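Local structure of cocosin 1 acidic chain (Cocos nucifera, 5WPW) at residues L180-T185 with A199-R205; G318-D324 with F347-A353. The protein serves as a seed storage globulin, a nutrient reservoir of the coconut seed built as a hexamer of two-cupin subunits. The protein carries 2 engineered substitutions. All coordinates share one frame; numbering follows the deposited sequence.

Contact 1 of 2, residues L180-T185 with A199-R205; sequences LRGFST and ARKLQCR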
loop_
_atom_site.group_PDB
_atom_site.type_symbol
_atom_site.label_atom_id
_atom_site.label_comp_id
_atom_site.label_asym_id
_atom_site.label_seq_id
_atom_site.Cartn_x
_atom_site.Cartn_y
_atom_site.Cartn_z
ATOM N N LEU A 180 -18.943 -33.724 3.456
ATOM C CA LEU A 180 -18.389 -35.022 3.842
ATOM C C LEU A 180 -19.158 -36.173 3.204
ATOM O O LEU A 180 -18.587 -37.248 2.977
ATOM C CB LEU A 180 -18.379 -35.168 5.359
ATOM C CG LEU A 180 -17.663 -34.057 6.130
ATOM C CD1 LEU A 180 -17.689 -34.372 7.622
ATOM C CD2 LEU A 180 -16.230 -33.857 5.617
ATOM N N ARG A 181 -20.440 -35.963 2.902
ATOM C CA ARG A 181 -21.230 -36.954 2.176
ATOM C C ARG A 181 -20.646 -37.247 0.798
ATOM O O ARG A 181 -20.913 -38.312 0.227
ATOM C CB ARG A 181 -22.677 -36.457 2.062
ATOM C CG ARG A 181 -23.658 -37.388 1.353
ATOM C CD ARG A 181 -24.080 -38.553 2.256
ATOM N NE ARG A 181 -24.975 -39.486 1.572
ATOM C CZ ARG A 181 -24.560 -40.511 0.835
ATOM N NH1 ARG A 181 -23.258 -40.731 0.681
ATOM N NH2 ARG A 181 -25.442 -41.312 0.250
ATOM N N GLY A 182 -19.841 -36.332 0.252
ATOM C CA GLY A 182 -19.223 -36.564 -1.037
ATOM C C GLY A 182 -18.033 -37.497 -1.001
ATOM O O GLY A 182 -17.613 -37.987 -2.057
ATOM N N PHE A 183 -17.492 -37.757 0.184
ATOM C CA PHE A 183 -16.334 -38.613 0.344
ATOM C C PHE A 183 -16.767 -40.052 0.579
ATOM O O PHE A 183 -17.839 -40.317 1.129
ATOM C CB PHE A 183 -15.475 -38.141 1.509
ATOM C CG PHE A 183 -14.781 -36.853 1.251
ATOM C CD1 PHE A 183 -13.993 -36.696 0.130
ATOM C CD2 PHE A 183 -14.953 -35.780 2.109
ATOM C CE1 PHE A 183 -13.352 -35.491 -0.113
ATOM C CE2 PHE A 183 -14.319 -34.585 1.870
ATOM C CZ PHE A 183 -13.517 -34.442 0.759
ATOM N N SER A 184 -15.924 -40.984 0.149
ATOM C CA SER A 184 -16.182 -42.383 0.450
ATOM C C SER A 184 -15.957 -42.646 1.935
ATOM O O SER A 184 -15.125 -42.010 2.587
ATOM C CB SER A 184 -15.296 -43.288 -0.402
ATOM O OG SER A 184 -14.136 -43.674 0.311
ATOM N N THR A 185 -16.729 -43.590 2.478
ATOM C CA THR A 185 -16.658 -43.865 3.909
ATOM C C THR A 185 -15.268 -44.323 4.334
ATOM O O THR A 185 -14.743 -43.857 5.351
ATOM C CB THR A 185 -17.695 -44.915 4.290
ATOM O OG1 THR A 185 -18.991 -44.471 3.867
ATOM C CG2 THR A 185 -17.671 -45.139 5.798
ATOM N N ALA A 199 -17.459 -42.457 10.953
ATOM C CA ALA A 199 -17.353 -41.741 9.686
ATOM C C ALA A 199 -18.692 -41.701 8.959
ATOM O O ALA A 199 -19.026 -40.682 8.344
ATOM C CB ALA A 199 -16.269 -42.372 8.809
ATOM N N ARG A 200 -19.493 -42.772 9.053
ATOM C CA ARG A 200 -20.832 -42.743 8.465
ATOM C C ARG A 200 -21.713 -41.699 9.123
ATOM O O ARG A 200 -22.526 -41.058 8.445
ATOM C CB ARG A 200 -21.525 -44.106 8.572
ATOM C CG ARG A 200 -21.135 -45.140 7.554
ATOM C CD ARG A 200 -21.006 -44.588 6.135
ATOM N NE ARG A 200 -22.127 -43.820 5.583
ATOM C CZ ARG A 200 -22.180 -43.460 4.298
ATOM N NH1 ARG A 200 -21.184 -43.782 3.490
ATOM N NH2 ARG A 200 -23.182 -42.745 3.820
ATOM N N LYS A 201 -21.617 -41.565 10.451
ATOM C CA LYS A 201 -22.443 -40.580 11.142
ATOM C C LYS A 201 -22.045 -39.151 10.769
ATOM O O LYS A 201 -22.895 -38.253 10.752
ATOM C CB LYS A 201 -22.375 -40.777 12.661
ATOM C CG LYS A 201 -22.927 -42.139 13.145
ATOM C CD LYS A 201 -22.655 -42.398 14.642
ATOM C CE LYS A 201 -23.570 -41.577 15.560
ATOM N NZ LYS A 201 -25.023 -41.911 15.432
ATOM N N LEU A 202 -20.773 -38.918 10.462
ATOM C CA LEU A 202 -20.383 -37.583 10.026
ATOM C C LEU A 202 -21.065 -37.203 8.722
ATOM O O LEU A 202 -21.330 -36.020 8.489
ATOM C CB LEU A 202 -18.868 -37.488 9.883
ATOM C CG LEU A 202 -18.158 -37.383 11.227
ATOM C CD1 LEU A 202 -16.680 -37.555 11.017
ATOM C CD2 LEU A 202 -18.461 -36.061 11.936
ATOM N N GLN A 203 -21.381 -38.186 7.875
ATOM C CA GLN A 203 -22.014 -37.925 6.592
ATOM C C GLN A 203 -23.495 -37.576 6.708
ATOM O O GLN A 203 -24.096 -37.182 5.700
ATOM C CB GLN A 203 -21.806 -39.124 5.667
ATOM C CG GLN A 203 -20.372 -39.209 5.162
ATOM C CD GLN A 203 -20.086 -40.444 4.342
ATOM O OE1 GLN A 203 -20.258 -41.560 4.810
ATOM N NE2 GLN A 203 -19.613 -40.250 3.127
ATOM N N CYS A 204 -24.084 -37.695 7.902
ATOM C CA CYS A 204 -25.402 -37.125 8.216
ATOM C C CYS A 204 -26.483 -37.616 7.252
ATOM O O CYS A 204 -27.345 -36.848 6.819
ATOM C CB CYS A 204 -25.349 -35.589 8.229
ATOM S SG CYS A 204 -24.416 -34.864 9.604
ATOM N N ARG A 205 -26.453 -38.916 6.944
ATOM C CA ARG A 205 -27.280 -39.476 5.874
ATOM C C ARG A 205 -28.757 -39.138 6.028
ATOM O O ARG A 205 -29.386 -38.621 5.099
ATOM C CB ARG A 205 -27.121 -40.984 5.841
ATOM C CG ARG A 205 -25.825 -41.455 5.301
ATOM C CD ARG A 205 -25.947 -42.940 5.046
ATOM N NE ARG A 205 -26.750 -43.258 3.868
ATOM C CZ ARG A 205 -27.308 -44.445 3.656
ATOM N NH1 ARG A 205 -27.132 -45.422 4.533
ATOM N NH2 ARG A 205 -28.029 -44.663 2.564
#
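Q203 and L180 carry the main polar link between the loop 180-185 and the segment 199-205. Q203 NE2 donates to L180 O at 3.2 Å with an N-H...O angle of 150°, coming in tilted from the carbonyl plane. F183 N donates to the same oxygen from the opposite face of its plane, so two donors grip L180 O, and the turn 180-183 is joined to Q203. The glutamine reaches this far because its chain runs extended beyond CG (chi2 175°). A second polar contact, between R200 NH1 and T185 OG1, is modelled improbably short, and its details are doubtful.

Arginines gather at the partly exposed side. R200 NH2 lies above the R181 guanidinium, off its centre and 3.7 Å from R181 NH1, the two planes turned 72° apart; R205 NE, of like charge, is 4.3 Å from R181 NH2.

Apolar packing is modest. L180 CD1 touches L202 CB at 4.0 Å, and the aliphatic parts of R181 and Q203 meet with CD 4.1 Å from CB. L188 of the intervening helix 185-192 touches both F183 and Q203, while F183 also packs on L350 of the second subunit and G182 O accepts a hydrogen bond from T329 OG1 of that subunit. The arrangement is consistent with the helical extension that follows the first cupin barrel of 11S globulins and packs on a neighbouring subunit.

Contact 2 of 2, residues G318-D324 with F347-A353; sequences GRVEVAD and FAMLERA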
loop_
_atom_site.group_PDB
_atom_site.type_symbol
_atom_site.label_atom_id
_atom_site.label_comp_id
_atom_site.label_asym_id
_atom_site.label_seq_id
_atom_site.Cartn_x
_atom_site.Cartn_y
_atom_site.Cartn_z
ATOM N N GLY A 318 -42.222 4.262 4.861
ATOM C CA GLY A 318 -41.745 5.466 4.213
ATOM C C GLY A 318 -41.924 5.427 2.716
ATOM O O GLY A 318 -42.082 4.366 2.110
ATOM N N ARG A 319 -41.919 6.615 2.128
ATOM C CA ARG A 319 -41.972 6.794 0.688
ATOM C C ARG A 319 -40.553 6.870 0.137
ATOM O O ARG A 319 -39.755 7.688 0.601
ATOM C CB ARG A 319 -42.712 8.083 0.329
ATOM C CG ARG A 319 -43.090 8.194 -1.128
ATOM C CD ARG A 319 -44.332 7.365 -1.360
ATOM N NE ARG A 319 -44.711 7.264 -2.766
ATOM C CZ ARG A 319 -45.697 6.486 -3.201
ATOM N NH1 ARG A 319 -46.380 5.747 -2.331
ATOM N NH2 ARG A 319 -46.002 6.446 -4.496
ATOM N N VAL A 320 -40.250 6.032 -0.846
ATOM C CA VAL A 320 -38.987 6.094 -1.583
ATOM C C VAL A 320 -39.288 6.425 -3.038
ATOM O O VAL A 320 -40.138 5.785 -3.668
ATOM C CB VAL A 320 -38.198 4.775 -1.490
ATOM C CG1 VAL A 320 -36.801 4.943 -2.137
ATOM C CG2 VAL A 320 -38.078 4.336 -0.065
ATOM N N GLU A 321 -38.578 7.409 -3.579
ATOM C CA GLU A 321 -38.597 7.673 -5.004
ATOM C C GLU A 321 -37.190 7.523 -5.557
ATOM O O GLU A 321 -36.236 8.044 -4.973
ATOM C CB GLU A 321 -39.131 9.055 -5.284
ATOM C CG GLU A 321 -40.583 9.185 -4.873
ATOM C CD GLU A 321 -41.115 10.550 -5.191
ATOM O OE1 GLU A 321 -41.753 11.157 -4.311
ATOM O OE2 GLU A 321 -40.873 11.015 -6.321
ATOM N N VAL A 322 -37.073 6.816 -6.669
ATOM C CA VAL A 322 -35.796 6.589 -7.334
ATOM C C VAL A 322 -35.917 7.044 -8.782
ATOM O O VAL A 322 -36.909 6.738 -9.450
ATOM C CB VAL A 322 -35.393 5.101 -7.232
ATOM C CG1 VAL A 322 -34.035 4.868 -7.938
ATOM C CG2 VAL A 322 -35.335 4.684 -5.788
ATOM N N ALA A 323 -34.913 7.785 -9.263
ATOM C CA ALA A 323 -34.842 8.293 -10.632
ATOM C C ALA A 323 -33.593 7.749 -11.333
ATOM O O ALA A 323 -32.537 7.627 -10.705
ATOM C CB ALA A 323 -34.799 9.827 -10.649
ATOM N N ASP A 324 -33.693 7.465 -12.644
ATOM C CA ASP A 324 -32.556 6.925 -13.403
ATOM C C ASP A 324 -32.011 7.945 -14.413
ATOM O O ASP A 324 -32.406 9.121 -14.426
ATOM C CB ASP A 324 -32.934 5.585 -14.065
ATOM C CG ASP A 324 -33.776 5.733 -15.331
ATOM O OD1 ASP A 324 -34.116 6.870 -15.771
ATOM O OD2 ASP A 324 -34.104 4.662 -15.882
ATOM N N PHE A 347 -28.050 5.955 -9.474
ATOM C CA PHE A 347 -29.466 6.347 -9.475
ATOM C C PHE A 347 -29.733 7.329 -8.345
ATOM O O PHE A 347 -29.215 7.179 -7.244
ATOM C CB PHE A 347 -30.388 5.142 -9.312
ATOM C CG PHE A 347 -30.580 4.347 -10.573
ATOM C CD1 PHE A 347 -29.525 4.174 -11.470
ATOM C CD2 PHE A 347 -31.799 3.747 -10.858
ATOM C CE1 PHE A 347 -29.683 3.439 -12.635
ATOM C CE2 PHE A 347 -31.967 2.987 -12.024
ATOM C CZ PHE A 347 -30.902 2.829 -12.912
ATOM N N ALA A 348 -30.554 8.339 -8.610
ATOM C CA ALA A 348 -30.852 9.340 -7.601
ATOM C C ALA A 348 -32.049 8.868 -6.795
ATOM O O ALA A 348 -32.998 8.315 -7.349
ATOM C CB ALA A 348 -31.141 10.705 -8.239
ATOM N N MET A 349 -31.999 9.077 -5.490
ATOM C CA MET A 349 -33.095 8.607 -4.661
ATOM C C MET A 349 -33.377 9.554 -3.506
ATOM O O MET A 349 -32.521 10.320 -3.052
ATOM C CB MET A 349 -32.820 7.205 -4.134
ATOM C CG MET A 349 -31.900 7.165 -2.969
ATOM S SD MET A 349 -32.545 5.792 -1.998
ATOM C CE MET A 349 -31.254 5.604 -0.789
ATOM N N LEU A 350 -34.596 9.420 -2.999
ATOM C CA LEU A 350 -35.208 10.326 -2.047
ATOM C C LEU A 350 -36.115 9.482 -1.159
ATOM O O LEU A 350 -36.800 8.589 -1.667
ATOM C CB LEU A 350 -35.995 11.390 -2.825
ATOM C CG LEU A 350 -36.935 12.410 -2.225
ATOM C CD1 LEU A 350 -37.011 13.593 -3.199
ATOM C CD2 LEU A 350 -38.307 11.798 -1.990
ATOM N N GLU A 351 -36.087 9.732 0.153
ATOM C CA GLU A 351 -36.920 9.000 1.106
ATOM C C GLU A 351 -37.589 9.954 2.095
ATOM O O GLU A 351 -36.965 10.903 2.581
ATOM C CB GLU A 351 -36.112 7.981 1.900
ATOM C CG GLU A 351 -35.594 6.847 1.057
ATOM C CD GLU A 351 -34.298 6.306 1.578
ATOM O OE1 GLU A 351 -33.803 6.823 2.605
ATOM O OE2 GLU A 351 -33.784 5.357 0.964
ATOM N N ARG A 352 -38.851 9.668 2.422
ATOM C CA ARG A 352 -39.591 10.435 3.421
ATOM C C ARG A 352 -40.348 9.477 4.327
ATOM O O ARG A 352 -41.124 8.643 3.847
ATOM C CB ARG A 352 -40.551 11.422 2.760
ATOM C CG ARG A 352 -41.124 12.428 3.735
ATOM C CD ARG A 352 -42.624 12.549 3.562
ATOM N NE ARG A 352 -42.972 13.528 2.537
ATOM C CZ ARG A 352 -42.987 14.844 2.741
ATOM N NH1 ARG A 352 -42.668 15.335 3.935
ATOM N NH2 ARG A 352 -43.320 15.667 1.754
ATOM N N ALA A 353 -40.104 9.581 5.628
ATOM C CA ALA A 353 -40.808 8.743 6.584
ATOM C C ALA A 353 -42.271 9.168 6.676
ATOM O O ALA A 353 -42.614 10.345 6.495
ATOM C CB ALA A 353 -40.148 8.835 7.961
#
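V320 and E351 are neighbours across an antiparallel strand pair of the second cupin barrel, a jelly-roll fold whose strands here run at 169° with axes 4.5 Å apart. Six backbone hydrogen bonds join the pairs R319-R352, E321-L350 and A323-A348; A323 N to A348 O measures 2.8 Å.

The tightly packed side of the sheet bears V320, V322, M349 and E351, and is covered by L341 and V343 of strand 340-343 and by M311 of strand 309-314. The side chains of V320 and E351 run alongside each other, V320 CG2 3.7 Å from E351 CG. V322 has CG1 anti to its backbone N (chi1 -180°), which sends its two methyls to different partners: CG2 meets M349 CB at 3.9 Å, and CG1 comes in at the edge of the F347 ring, 3.8 Å from CD2.

The other face is less uniform, and solvent reaches it at the R319-R352 end. There R319 is exposed and the end of its side chain leads away from the partner strand, to a salt bridge with D332, while R352 is partly exposed. The middle is closed by another chain, for E321 OE2 accepts a hydrogen bond from S184 N of the third subunit, whose L187 packs on E321 and L350. Farther along, A323 and A348 are small but buried, CB to CB at 4.5 Å, with I179 of the third subunit on A323.

Past the last pair, D324 directs its carboxylate to R326 and to E328 N, while its CB makes a CH-pi contact over the F347 ring, 3.8 Å from the centroid and 25° off the ring normal.

In the fold
Within one chain the two contacts are remote: their centres lie 51 Å apart, the nearest atoms about 41 Å, on opposite sides of the chain's centre. Contact 1 belongs to the helical extension of the first cupin module and contact 2 to the barrel of the second, in series along the sequence. The assembly brings them together. S184 and F183 of contact 1 in one subunit meet E321 and L350 of contact 2 in a neighbouring subunit, the first pair by a hydrogen bond from backbone to carboxylate and the second by packing. Each chain thus offers both surfaces, consistent with the head-to-tail trimer ring of 11S globulins.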